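PDB 6OBV: fluvirucin B1 DH domain from module 1 from Actinomadura vulgaris, which probably catalyses the dehydration of a beta-hydroxyacyl chain carried on an acyl carrier protein in the first module of fluvirucin B1 polyketide assembly. Local coordinates for residues Glu163-Ala168 and Glu205-Val210; Ala199-Asn204 and Gly238-Ala243; Asp274-Leu279 and Ser294-Pro299. All coordinates share one frame; numbering follows the deposited sequence.

Contact 1: residues Glu163-Ala168 and Glu205-Val210; sequences EQWPPA and EVFAEV
W165 and P167 reach from the irregular 163-168 loop onto F207, A208 and E209 of strand 205-210. The one hydrogen bond between the segments runs from W165 NE1 to E209 OE2 at 2.7 Å. It is short but bent, with an N-H...O angle of 135°, and it uses the anti lone pair of the carboxylate oxygen. The carboxylate lies at the indole edge, nearly coplanar with the ring. Farther round that edge, W165 CZ2 comes within 3.5 Å of A208 O. W165 CH2 also rests 3.8 Å from F207 CB. The phenyl and the six-membered indole ring stand almost perpendicular, at 87°, in an oblique contact. P167 covers one face of the phenyl instead: its CG sits 3.5 Å from the centroid of the F207 ring in a CH-pi contact.

The cis peptide between W165 and P166 separates W165 from P167 along the loop. W165 turns its CG anti to the backbone N (chi1 -171°), which carries the indole across to the strand. In the next shell, R198 forms a salt bridge with E209 OE1, R266 makes a cation-pi contact with W165, and H268 stacks with F207. Since A208 points away from the loop and V210 packs on helix 227-232, the loop covers the sheet face turned away from that helix, in the C-terminal half of the double hotdog fold of polyketide synthase dehydratases.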
ATOM      1  N   GLU A 163     -34.476 -22.406 -18.685  1.00 77.45           N
ATOM      2  CA  GLU A 163     -34.400 -21.560 -19.868  1.00 78.03           C
ATOM      3  C   GLU A 163     -35.414 -21.987 -20.921  1.00 73.12           C
ATOM      4  O   GLU A 163     -35.173 -22.911 -21.707  1.00 77.88           O
ATOM      5  CB  GLU A 163     -32.988 -21.560 -20.447  1.00 88.64           C
ATOM      6  CG  GLU A 163     -32.603 -20.256 -21.167  1.00 94.51           C
ATOM      7  CD  GLU A 163     -31.393 -20.413 -22.086  1.00 98.25           C
ATOM      8  OE1 GLU A 163     -30.297 -20.717 -21.571  1.00100.30           O
ATOM      9  OE2 GLU A 163     -31.544 -20.230 -23.320  1.00 97.13           O
ATOM     10  N   GLN A 164     -36.552 -21.316 -20.913  1.00 62.79           N
ATOM     11  CA  GLN A 164     -36.999 -20.624 -22.106  1.00 57.09           C
ATOM     12  C   GLN A 164     -36.576 -19.182 -21.882  1.00 47.51           C
ATOM     13  O   GLN A 164     -36.754 -18.653 -20.779  1.00 46.37           O
ATOM     14  CB  GLN A 164     -38.508 -20.725 -22.356  1.00 50.48           C
ATOM     15  CG  GLN A 164     -39.130 -22.047 -22.026  1.00 62.06           C
ATOM     16  CD  GLN A 164     -40.630 -21.950 -21.822  1.00 66.76           C
ATOM     17  OE1 GLN A 164     -41.189 -22.603 -20.940  1.00 77.52           O
ATOM     18  NE2 GLN A 164     -41.293 -21.144 -22.650  1.00 62.59           N
ATOM     19  N   TRP A 165     -35.938 -18.574 -22.879  1.00 45.27           N
ATOM     20  CA  TRP A 165     -35.627 -17.154 -22.763  1.00 45.05           C
ATOM     21  C   TRP A 165     -36.314 -16.399 -23.890  1.00 49.11           C
ATOM     22  O   TRP A 165     -36.016 -16.653 -25.070  1.00 55.00           O
ATOM     23  CB  TRP A 165     -34.131 -16.868 -22.778  1.00 36.37           C
ATOM     24  CG  TRP A 165     -33.888 -15.428 -22.440  1.00 31.53           C
ATOM     25  CD1 TRP A 165     -33.610 -14.415 -23.311  1.00 37.10           C
ATOM     26  CD2 TRP A 165     -33.953 -14.833 -21.141  1.00 37.18           C
ATOM     27  NE1 TRP A 165     -33.468 -13.225 -22.632  1.00 37.90           N
ATOM     28  CE2 TRP A 165     -33.685 -13.453 -21.297  1.00 36.05           C
ATOM     29  CE3 TRP A 165     -34.201 -15.332 -19.859  1.00 33.77           C
ATOM     30  CZ2 TRP A 165     -33.659 -12.567 -20.215  1.00 32.65           C
ATOM     31  CZ3 TRP A 165     -34.183 -14.456 -18.794  1.00 28.81           C
ATOM     32  CH2 TRP A 165     -33.906 -13.087 -18.976  1.00 33.27           C
ATOM     33  N   PRO A 166     -37.228 -15.467 -23.581  1.00 48.43           N
ATOM     34  CA  PRO A 166     -37.576 -15.115 -22.193  1.00 47.69           C
ATOM     35  C   PRO A 166     -38.544 -16.133 -21.577  1.00 39.90           C
ATOM     36  O   PRO A 166     -39.145 -16.908 -22.319  1.00 42.73           O
ATOM     37  CB  PRO A 166     -38.223 -13.736 -22.338  1.00 47.30           C
ATOM     38  CG  PRO A 166     -38.878 -13.802 -23.711  1.00 48.67           C
ATOM     39  CD  PRO A 166     -38.006 -14.692 -24.567  1.00 49.46           C
ATOM     40  N   PRO A 167     -38.657 -16.156 -20.249  1.00 38.61           N
ATOM     41  CA  PRO A 167     -39.498 -17.170 -19.598  1.00 44.32           C
ATOM     42  C   PRO A 167     -40.930 -17.134 -20.104  1.00 42.45           C
ATOM     43  O   PRO A 167     -41.414 -16.109 -20.589  1.00 44.12           O
ATOM     44  CB  PRO A 167     -39.426 -16.787 -18.119  1.00 41.03           C
ATOM     45  CG  PRO A 167     -38.089 -16.162 -17.991  1.00 36.67           C
ATOM     46  CD  PRO A 167     -37.856 -15.402 -19.270  1.00 38.06           C
ATOM     47  N   ALA A 168     -41.605 -18.270 -19.980  1.00 38.01           N
ATOM     48  CA  ALA A 168     -43.006 -18.340 -20.369  1.00 40.66           C
ATOM     49  C   ALA A 168     -43.828 -17.355 -19.546  1.00 45.32           C
ATOM     50  O   ALA A 168     -43.506 -17.050 -18.392  1.00 47.67           O
ATOM     51  CB  ALA A 168     -43.546 -19.762 -20.203  1.00 43.25           C
ATOM     52  N   GLU A 205     -42.216  -9.521 -11.679  1.00 41.39           N
ATOM     53  CA  GLU A 205     -40.847  -9.812 -12.090  1.00 40.44           C
ATOM     54  C   GLU A 205     -40.540  -9.162 -13.435  1.00 36.86           C
ATOM     55  O   GLU A 205     -41.414  -9.030 -14.295  1.00 41.38           O
ATOM     56  CB  GLU A 205     -40.608 -11.324 -12.210  1.00 35.56           C
ATOM     57  CG  GLU A 205     -41.042 -12.108 -10.989  1.00 49.30           C
ATOM     58  CD  GLU A 205     -41.029 -13.609 -11.208  1.00 61.03           C
ATOM     59  OE1 GLU A 205     -41.124 -14.063 -12.366  1.00 65.47           O
ATOM     60  OE2 GLU A 205     -40.923 -14.343 -10.208  1.00 68.50           O
ATOM     61  N   VAL A 206     -39.279  -8.801 -13.623  1.00 26.98           N
ATOM     62  CA  VAL A 206     -38.789  -8.214 -14.864  1.00 34.77           C
ATOM     63  C   VAL A 206     -37.646  -9.064 -15.400  1.00 32.76           C
ATOM     64  O   VAL A 206     -36.800  -9.553 -14.641  1.00 27.08           O
ATOM     65  CB  VAL A 206     -38.310  -6.762 -14.670  1.00 39.44           C
ATOM     66  CG1 VAL A 206     -37.972  -6.120 -16.017  1.00 38.54           C
ATOM     67  CG2 VAL A 206     -39.354  -5.964 -13.955  1.00 46.60           C
ATOM     68  N   PHE A 207     -37.606  -9.199 -16.716  1.00 28.75           N
ATOM     69  CA  PHE A 207     -36.516  -9.834 -17.423  1.00 30.62           C
ATOM     70  C   PHE A 207     -35.935  -8.822 -18.399  1.00 35.70           C
ATOM     71  O   PHE A 207     -36.678  -8.055 -19.023  1.00 41.06           O
ATOM     72  CB  PHE A 207     -37.015 -11.066 -18.149  1.00 26.01           C
ATOM     73  CG  PHE A 207     -37.660 -12.062 -17.252  1.00 31.34           C
ATOM     74  CD1 PHE A 207     -36.887 -12.996 -16.559  1.00 32.91           C
ATOM     75  CD2 PHE A 207     -39.039 -12.084 -17.092  1.00 34.76           C
ATOM     76  CE1 PHE A 207     -37.479 -13.920 -15.700  1.00 27.88           C
ATOM     77  CE2 PHE A 207     -39.643 -13.015 -16.242  1.00 41.45           C
ATOM     78  CZ  PHE A 207     -38.860 -13.935 -15.547  1.00 35.01           C
ATOM     79  N   ALA A 208     -34.615  -8.810 -18.530  1.00 29.61           N
ATOM     80  CA  ALA A 208     -33.951  -7.796 -19.335  1.00 28.37           C
ATOM     81  C   ALA A 208     -32.783  -8.417 -20.075  1.00 28.80           C
ATOM     82  O   ALA A 208     -32.202  -9.419 -19.646  1.00 29.79           O
ATOM     83  CB  ALA A 208     -33.446  -6.623 -18.479  1.00 23.41           C
ATOM     84  N   GLU A 209     -32.454  -7.817 -21.208  1.00 28.94           N
ATOM     85  CA  GLU A 209     -31.176  -8.042 -21.861  1.00 30.29           C
ATOM     86  C   GLU A 209     -30.464  -6.705 -21.931  1.00 35.08           C
ATOM     87  O   GLU A 209     -31.070  -5.695 -22.305  1.00 31.60           O
ATOM     88  CB  GLU A 209     -31.351  -8.644 -23.249  1.00 32.14           C
ATOM     89  CG  GLU A 209     -32.031  -9.980 -23.235  1.00 34.55           C
ATOM     90  CD  GLU A 209     -32.155 -10.596 -24.622  1.00 43.71           C
ATOM     91  OE1 GLU A 209     -31.850  -9.903 -25.619  1.00 48.41           O
ATOM     92  OE2 GLU A 209     -32.553 -11.780 -24.711  1.00 43.18           O
ATOM     93  N   VAL A 210     -29.188  -6.707 -21.544  1.00 39.16           N
ATOM     94  CA  VAL A 210     -28.382  -5.504 -21.372  1.00 35.55           C
ATOM     95  C   VAL A 210     -27.035  -5.732 -22.054  1.00 34.38           C
ATOM     96  O   VAL A 210     -26.428  -6.796 -21.881  1.00 39.16           O
ATOM     97  CB  VAL A 210     -28.181  -5.183 -19.879  1.00 33.59           C
ATOM     98  CG1 VAL A 210     -27.504  -3.850 -19.723  1.00 33.17           C
ATOM     99  CG2 VAL A 210     -29.497  -5.214 -19.146  1.00 36.08           C
TER

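Contact 2: residues Ala199-Asn204 and Gly238-Ala243; sequences AWIRGN and GLIEQA
L239 and I240, adjacent on the short, weakly bonded helix 238-241, pack against one side of strand 199-202 and the turn that ends it. L239 meets the strand at both ends of its side chain. L239 CB lies 4.0 Å from I201 CD1, the isoleucine coming in obliquely; CG then carries the chain along the strand, and the branch L239 CD1 ends 3.8 Å from A199 CB. One leucine thus spans two strand residues, A199 and I201, that point to the same side. I201 places its longer branch with CG1 anti to the carbonyl carbon (chi1 -72°), bringing CD1 to the leucine CB while CG2 is left for I240.

There I201 CG2 and I240 CD1 approach to 4.1 Å as the two side chains slide past each other in opposite directions. The same I240 methyl presses on the turn backbone: I240 CD1 is 3.4 Å from N204 C and 3.6 Å from G203 O. G203, with positive phi, and N204 approximate the central pair of a type II' turn. No hydrogen bond joins the segments, so the interface is van der Waals packing throughout.

The helical turn is closed on itself by Q242 N, which donates to G238 O at 2.8 Å. Q242 NE2 also reaches back to I240 O over 3.3 Å, nearly straight at 174° but from above the carbonyl plane.

W200 and R202 point away from the helix, and W200 packs edge-to-face with W165. Helix 238-241 therefore lies against one side of the hairpin of strands 196-202 and 205-211, where I240 also touches V206, while I201 packs on V173 of the adjoining strand 171-173.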
ATOM      1  N   ALA A 199     -36.750  -5.856 -22.696  1.00 35.61           N
ATOM      2  CA  ALA A 199     -37.297  -6.175 -21.387  1.00 31.58           C
ATOM      3  C   ALA A 199     -38.675  -6.809 -21.523  1.00 33.03           C
ATOM      4  O   ALA A 199     -39.448  -6.468 -22.422  1.00 34.52           O
ATOM      5  CB  ALA A 199     -37.383  -4.932 -20.504  1.00 31.05           C
ATOM      6  N   TRP A 200     -38.972  -7.735 -20.607  1.00 34.74           N
ATOM      7  CA  TRP A 200     -40.268  -8.394 -20.497  1.00 36.01           C
ATOM      8  C   TRP A 200     -40.740  -8.349 -19.045  1.00 34.37           C
ATOM      9  O   TRP A 200     -39.932  -8.330 -18.111  1.00 36.27           O
ATOM     10  CB  TRP A 200     -40.215  -9.860 -20.953  1.00 37.62           C
ATOM     11  CG  TRP A 200     -39.637 -10.133 -22.329  1.00 40.35           C
ATOM     12  CD1 TRP A 200     -40.329 -10.482 -23.455  1.00 44.48           C
ATOM     13  CD2 TRP A 200     -38.251 -10.122 -22.703  1.00 41.96           C
ATOM     14  NE1 TRP A 200     -39.461 -10.676 -24.511  1.00 41.49           N
ATOM     15  CE2 TRP A 200     -38.182 -10.460 -24.075  1.00 43.50           C
ATOM     16  CE3 TRP A 200     -37.064  -9.852 -22.017  1.00 38.21           C
ATOM     17  CZ2 TRP A 200     -36.969 -10.537 -24.770  1.00 40.95           C
ATOM     18  CZ3 TRP A 200     -35.861  -9.930 -22.708  1.00 40.47           C
ATOM     19  CH2 TRP A 200     -35.825 -10.272 -24.068  1.00 38.30           C
ATOM     20  N   ILE A 201     -42.055  -8.361 -18.851  1.00 30.77           N
ATOM     21  CA  ILE A 201     -42.646  -8.309 -17.519  1.00 35.26           C
ATOM     22  C   ILE A 201     -43.548  -9.516 -17.318  1.00 39.17           C
ATOM     23  O   ILE A 201     -44.319  -9.881 -18.216  1.00 36.69           O
ATOM     24  CB  ILE A 201     -43.419  -7.000 -17.294  1.00 37.76           C
ATOM     25  CG1 ILE A 201     -42.426  -5.840 -17.160  1.00 37.85           C
ATOM     26  CG2 ILE A 201     -44.227  -7.076 -16.032  1.00 37.62           C
ATOM     27  CD1 ILE A 201     -43.103  -4.489 -17.147  1.00 47.74           C
ATOM     28  N   ARG A 202     -43.434 -10.146 -16.148  1.00 34.56           N
ATOM     29  CA  ARG A 202     -44.314 -11.248 -15.765  1.00 36.75           C
ATOM     30  C   ARG A 202     -44.646 -11.090 -14.288  1.00 40.94           C
ATOM     31  O   ARG A 202     -43.756 -11.214 -13.438  1.00 36.43           O
ATOM     32  CB  ARG A 202     -43.667 -12.610 -16.027  1.00 34.82           C
ATOM     33  CG  ARG A 202     -44.602 -13.791 -15.627  1.00 40.36           C
ATOM     34  CD  ARG A 202     -43.947 -15.142 -15.808  1.00 40.05           C
ATOM     35  NE  ARG A 202     -42.748 -15.293 -14.984  1.00 47.50           N
ATOM     36  CZ  ARG A 202     -41.998 -16.390 -14.986  1.00 49.83           C
ATOM     37  NH1 ARG A 202     -42.337 -17.413 -15.763  1.00 48.42           N
ATOM     38  NH2 ARG A 202     -40.920 -16.465 -14.215  1.00 49.53           N
ATOM     39  N   GLY A 203     -45.918 -10.844 -13.976  1.00 39.17           N
ATOM     40  CA  GLY A 203     -46.266 -10.532 -12.598  1.00 39.07           C
ATOM     41  C   GLY A 203     -45.440  -9.355 -12.115  1.00 38.11           C
ATOM     42  O   GLY A 203     -45.249  -8.368 -12.833  1.00 43.12           O
ATOM     43  N   ASN A 204     -44.900  -9.460 -10.903  1.00 36.43           N
ATOM     44  CA  ASN A 204     -44.015  -8.416 -10.396  1.00 40.79           C
ATOM     45  C   ASN A 204     -42.529  -8.690 -10.678  1.00 40.59           C
ATOM     46  O   ASN A 204     -41.667  -8.127  -9.993  1.00 38.64           O
ATOM     47  CB  ASN A 204     -44.242  -8.202  -8.897  1.00 45.76           C
ATOM     48  CG  ASN A 204     -44.016  -9.466  -8.076  1.00 54.40           C
ATOM     49  OD1 ASN A 204     -43.359 -10.417  -8.522  1.00 53.88           O
ATOM     50  ND2 ASN A 204     -44.563  -9.479  -6.863  1.00 57.89           N
ATOM     51  N   GLY A 238     -37.291  -0.538 -12.685  1.00 35.46           N
ATOM     52  CA  GLY A 238     -38.237   0.565 -12.528  1.00 33.03           C
ATOM     53  C   GLY A 238     -39.504   0.443 -13.355  1.00 36.25           C
ATOM     54  O   GLY A 238     -40.450   1.206 -13.118  1.00 40.71           O
ATOM     55  N   LEU A 239     -39.548  -0.505 -14.298  1.00 36.34           N
ATOM     56  CA  LEU A 239     -40.697  -0.629 -15.189  1.00 37.55           C
ATOM     57  C   LEU A 239     -41.966  -1.005 -14.441  1.00 40.78           C
ATOM     58  O   LEU A 239     -43.073  -0.677 -14.890  1.00 43.35           O
ATOM     59  CB  LEU A 239     -40.400  -1.660 -16.272  1.00 34.85           C
ATOM     60  CG  LEU A 239     -39.353  -1.166 -17.277  1.00 40.43           C
ATOM     61  CD1 LEU A 239     -38.706  -2.318 -18.034  1.00 35.31           C
ATOM     62  CD2 LEU A 239     -39.970  -0.165 -18.254  1.00 42.84           C
ATOM     63  N   ILE A 240     -41.843  -1.691 -13.307  1.00 37.06           N
ATOM     64  CA  ILE A 240     -43.033  -2.047 -12.538  1.00 43.28           C
ATOM     65  C   ILE A 240     -43.404  -0.931 -11.565  1.00 52.09           C
ATOM     66  O   ILE A 240     -44.518  -0.390 -11.616  1.00 52.80           O
ATOM     67  CB  ILE A 240     -42.822  -3.384 -11.805  1.00 44.56           C
ATOM     68  CG1 ILE A 240     -42.360  -4.439 -12.812  1.00 44.84           C
ATOM     69  CG2 ILE A 240     -44.092  -3.795 -11.064  1.00 50.88           C
ATOM     70  CD1 ILE A 240     -42.660  -5.827 -12.430  1.00 47.33           C
ATOM     71  N   GLU A 241     -42.471  -0.578 -10.674  1.00 66.01           N
ATOM     72  CA  GLU A 241     -42.764   0.419  -9.646  1.00 73.21           C
ATOM     73  C   GLU A 241     -43.105   1.769 -10.265  1.00 72.05           C
ATOM     74  O   GLU A 241     -44.036   2.447  -9.813  1.00 73.21           O
ATOM     75  CB  GLU A 241     -41.582   0.563  -8.680  1.00 82.33           C
ATOM     76  CG  GLU A 241     -41.200  -0.703  -7.913  1.00 90.99           C
ATOM     77  CD  GLU A 241     -40.357  -1.676  -8.732  1.00 94.19           C
ATOM     78  OE1 GLU A 241     -40.933  -2.433  -9.541  1.00 95.80           O
ATOM     79  OE2 GLU A 241     -39.116  -1.687  -8.557  1.00 92.68           O
ATOM     80  N   GLN A 242     -42.375   2.163 -11.310  1.00 66.32           N
ATOM     81  CA  GLN A 242     -42.518   3.478 -11.923  1.00 60.24           C
ATOM     82  C   GLN A 242     -42.450   4.554 -10.843  1.00 61.07           C
ATOM     83  O   GLN A 242     -43.373   5.348 -10.637  1.00 54.88           O
ATOM     84  CB  GLN A 242     -43.813   3.570 -12.735  1.00 58.44           C
ATOM     85  CG  GLN A 242     -43.912   2.585 -13.891  1.00 58.14           C
ATOM     86  CD  GLN A 242     -45.345   2.421 -14.390  1.00 68.29           C
ATOM     87  OE1 GLN A 242     -45.820   3.196 -15.226  1.00 71.21           O
ATOM     88  NE2 GLN A 242     -46.042   1.414 -13.868  1.00 68.49           N
ATOM     89  N   ALA A 243     -41.336   4.533 -10.120  1.00 64.62           N
ATOM     90  CA  ALA A 243     -41.166   5.413  -8.973  1.00 64.35           C
ATOM     91  C   ALA A 243     -40.931   6.845  -9.429  1.00 61.00           C
ATOM     92  O   ALA A 243     -40.068   7.109 -10.276  1.00 64.43           O
ATOM     93  CB  ALA A 243     -39.995   4.945  -8.107  1.00 64.28           C
TER

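Contact 3: residues Asp274-Leu279 and Ser294-Pro299; sequences DGATSL and SLISRP
The flat groups that meet here are backbone peptides: T277 and L295 form the antiparallel hydrogen-bonded pair of a beta hairpin made by strands 277-282 and 288-299. T277 N donates to L295 O at 3.1 Å with an almost straight N-H...O angle of 170°. The return bond, from L295 N to T277 O, is shorter at 2.8 Å but more bent, 143°. T277 O also receives a CA-H...O contact from S294 CA at 3.5 Å.

The side chains of T277 and L295 share one face of this pairing, together with an apolar touch between L279 CD1 and L295 CD2; L234, in a nearby loop, packs on both leucines. A276, just before the strand begins, lies toward the other face. Its methyl fits between two residues of the partner strand: A276 CB is 3.3 Å from S294 OG and 3.7 Å from I296 CG1. S294 carries its hydroxyl anti to the backbone N (chi1 177°), which turns OG toward A276 CB; D274 OD2 lies off to another side of the hydroxyl, too far to bond.

Both edges of the hairpin are continued within the hotdog sheet, S278 bonding through its backbone to Q270 of strand 264-271, and S294 and I296 to strand 247-257. At the start of strand 277-282 a water joins the pair a third time. It donates to L295 O at 2.9 Å, so that this carbonyl accepts two bonds, and lies 3.2 Å from T277 OG1.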
ATOM      1  N   ASP A 274     -38.388  -7.398   1.623  1.00111.32           N
ATOM      2  CA  ASP A 274     -37.726  -6.317   2.335  1.00 98.24           C
ATOM      3  C   ASP A 274     -38.066  -4.954   1.755  1.00 77.47           C
ATOM      4  O   ASP A 274     -37.555  -3.938   2.240  1.00 75.56           O
ATOM      5  CB  ASP A 274     -36.212  -6.534   2.297  1.00101.85           C
ATOM      6  CG  ASP A 274     -35.825  -7.969   2.592  1.00105.84           C
ATOM      7  OD1 ASP A 274     -36.695  -8.751   3.025  1.00108.77           O
ATOM      8  OD2 ASP A 274     -34.654  -8.326   2.334  1.00104.86           O
ATOM      9  N   GLY A 275     -38.909  -4.906   0.729  1.00 61.65           N
ATOM     10  CA  GLY A 275     -38.920  -3.720  -0.095  1.00 54.62           C
ATOM     11  C   GLY A 275     -37.681  -3.611  -0.943  1.00 52.35           C
ATOM     12  O   GLY A 275     -37.371  -2.530  -1.440  1.00 58.11           O
ATOM     13  N   ALA A 276     -36.960  -4.713  -1.118  1.00 42.78           N
ATOM     14  CA  ALA A 276     -35.721  -4.758  -1.865  1.00 35.50           C
ATOM     15  C   ALA A 276     -35.922  -5.616  -3.109  1.00 35.50           C
ATOM     16  O   ALA A 276     -36.964  -6.246  -3.285  1.00 35.92           O
ATOM     17  CB  ALA A 276     -34.583  -5.310  -0.992  1.00 37.79           C
ATOM     18  N   THR A 277     -34.898  -5.639  -3.969  1.00 33.41           N
ATOM     19  CA  THR A 277     -34.905  -6.377  -5.228  1.00 29.46           C
ATOM     20  C   THR A 277     -33.793  -7.412  -5.216  1.00 32.51           C
ATOM     21  O   THR A 277     -32.668  -7.118  -4.802  1.00 27.91           O
ATOM     22  CB  THR A 277     -34.684  -5.447  -6.447  1.00 30.79           C
ATOM     23  OG1 THR A 277     -35.576  -4.322  -6.394  1.00 32.30           O
ATOM     24  CG2 THR A 277     -34.867  -6.228  -7.784  1.00 27.72           C
ATOM     25  N   SER A 278     -34.090  -8.617  -5.701  1.00 38.47           N
ATOM     26  CA  SER A 278     -33.034  -9.586  -5.972  1.00 36.59           C
ATOM     27  C   SER A 278     -32.769  -9.630  -7.471  1.00 32.12           C
ATOM     28  O   SER A 278     -33.638  -9.295  -8.278  1.00 30.36           O
ATOM     29  CB  SER A 278     -33.399 -10.974  -5.446  1.00 31.93           C
ATOM     30  OG  SER A 278     -34.392 -11.597  -6.243  1.00 39.13           O
ATOM     31  N   LEU A 279     -31.550 -10.010  -7.844  1.00 32.86           N
ATOM     32  CA  LEU A 279     -31.192 -10.041  -9.257  1.00 36.34           C
ATOM     33  C   LEU A 279     -30.277 -11.220  -9.528  1.00 39.98           C
ATOM     34  O   LEU A 279     -29.303 -11.458  -8.806  1.00 33.10           O
ATOM     35  CB  LEU A 279     -30.488  -8.754  -9.742  1.00 30.29           C
ATOM     36  CG  LEU A 279     -31.178  -7.408  -9.556  1.00 31.23           C
ATOM     37  CD1 LEU A 279     -30.280  -6.593  -8.692  1.00 35.30           C
ATOM     38  CD2 LEU A 279     -31.413  -6.693 -10.857  1.00 30.25           C
ATOM     39  N   SER A 294     -29.928  -9.292  -2.406  1.00 27.51           N
ATOM     40  CA  SER A 294     -30.764  -8.156  -2.047  1.00 27.53           C
ATOM     41  C   SER A 294     -30.074  -6.858  -2.414  1.00 32.49           C
ATOM     42  O   SER A 294     -28.897  -6.658  -2.089  1.00 32.52           O
ATOM     43  CB  SER A 294     -31.076  -8.166  -0.559  1.00 29.24           C
ATOM     44  OG  SER A 294     -31.824  -7.028  -0.221  1.00 46.02           O
ATOM     45  N   LEU A 295     -30.819  -5.967  -3.061  1.00 30.38           N
ATOM     46  CA  LEU A 295     -30.355  -4.609  -3.323  1.00 28.80           C
ATOM     47  C   LEU A 295     -31.419  -3.641  -2.826  1.00 32.76           C
ATOM     48  O   LEU A 295     -32.584  -3.746  -3.220  1.00 31.84           O
ATOM     49  CB  LEU A 295     -30.070  -4.386  -4.815  1.00 28.93           C
ATOM     50  CG  LEU A 295     -29.876  -2.919  -5.212  1.00 28.67           C
ATOM     51  CD1 LEU A 295     -28.655  -2.314  -4.515  1.00 24.66           C
ATOM     52  CD2 LEU A 295     -29.806  -2.765  -6.725  1.00 29.28           C
ATOM     53  N   ILE A 296     -31.031  -2.733  -1.931  1.00 29.22           N
ATOM     54  CA  ILE A 296     -31.892  -1.638  -1.492  1.00 30.96           C
ATOM     55  C   ILE A 296     -31.397  -0.359  -2.149  1.00 29.64           C
ATOM     56  O   ILE A 296     -30.192  -0.065  -2.119  1.00 25.74           O
ATOM     57  CB  ILE A 296     -31.896  -1.494   0.039  1.00 35.29           C
ATOM     58  CG1 ILE A 296     -32.574  -2.693   0.687  1.00 38.20           C
ATOM     59  CG2 ILE A 296     -32.582  -0.174   0.448  1.00 30.81           C
ATOM     60  CD1 ILE A 296     -32.094  -2.969   2.098  1.00 40.22           C
ATOM     61  N   SER A 297     -32.314   0.372  -2.777  1.00 24.57           N
ATOM     62  CA  SER A 297     -32.083   1.702  -3.318  1.00 42.13           C
ATOM     63  C   SER A 297     -32.662   2.750  -2.368  1.00 40.71           C
ATOM     64  O   SER A 297     -33.561   2.459  -1.575  1.00 39.89           O
ATOM     65  CB  SER A 297     -32.723   1.839  -4.699  1.00 36.37           C
ATOM     66  OG  SER A 297     -31.900   1.243  -5.688  1.00 41.47           O
ATOM     67  N   ARG A 298     -32.131   3.974  -2.435  1.00 38.19           N
ATOM     68  CA  ARG A 298     -32.627   5.033  -1.569  1.00 41.84           C
ATOM     69  C   ARG A 298     -32.909   6.281  -2.395  1.00 35.52           C
ATOM     70  O   ARG A 298     -32.124   6.634  -3.283  1.00 32.17           O
ATOM     71  CB  ARG A 298     -31.625   5.362  -0.448  1.00 54.55           C
ATOM     72  CG  ARG A 298     -30.210   5.675  -0.934  1.00 68.60           C
ATOM     73  CD  ARG A 298     -29.470   6.597   0.029  1.00 79.54           C
ATOM     74  NE  ARG A 298     -29.637   8.012  -0.303  1.00 85.20           N
ATOM     75  CZ  ARG A 298     -30.014   8.948   0.567  1.00 85.83           C
ATOM     76  NH1 ARG A 298     -30.274   8.633   1.827  1.00 87.29           N
ATOM     77  NH2 ARG A 298     -30.129  10.206   0.178  1.00 83.13           N
ATOM     78  N   PRO A 299     -34.023   6.958  -2.134  1.00 33.29           N
ATOM     79  CA  PRO A 299     -34.342   8.175  -2.890  1.00 37.23           C
ATOM     80  C   PRO A 299     -33.299   9.266  -2.655  1.00 34.94           C
ATOM     81  O   PRO A 299     -32.817   9.468  -1.538  1.00 38.74           O
ATOM     82  CB  PRO A 299     -35.717   8.581  -2.345  1.00 33.94           C
ATOM     83  CG  PRO A 299     -36.234   7.375  -1.618  1.00 27.51           C
ATOM     84  CD  PRO A 299     -35.038   6.644  -1.117  1.00 30.30           C
TER
HETATM   85  O   HOH W   1     -33.755  -1.965  -5.141  1.00 41.92           O

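Contacts 1 and 2 lie on opposite sides of the hairpin of strands 196-202 and 205-211, their centres about 12 Å apart. They meet directly: W200 N to F207 O (2.8 Å) probably bonds strand to strand, and R202 NH1 to A168 O (2.9 Å) probably ties the 163-168 loop to strand 199-202. Contact 3 is farther along the same strand order, with strand 264-271 between 277-282 and 205-211. Its centre is about 14 Å from that of contact 2 and about 20 Å from that of contact 1. It touches neither, its nearest atoms being about 5 Å from contact 2 and about 7 Å from contact 1.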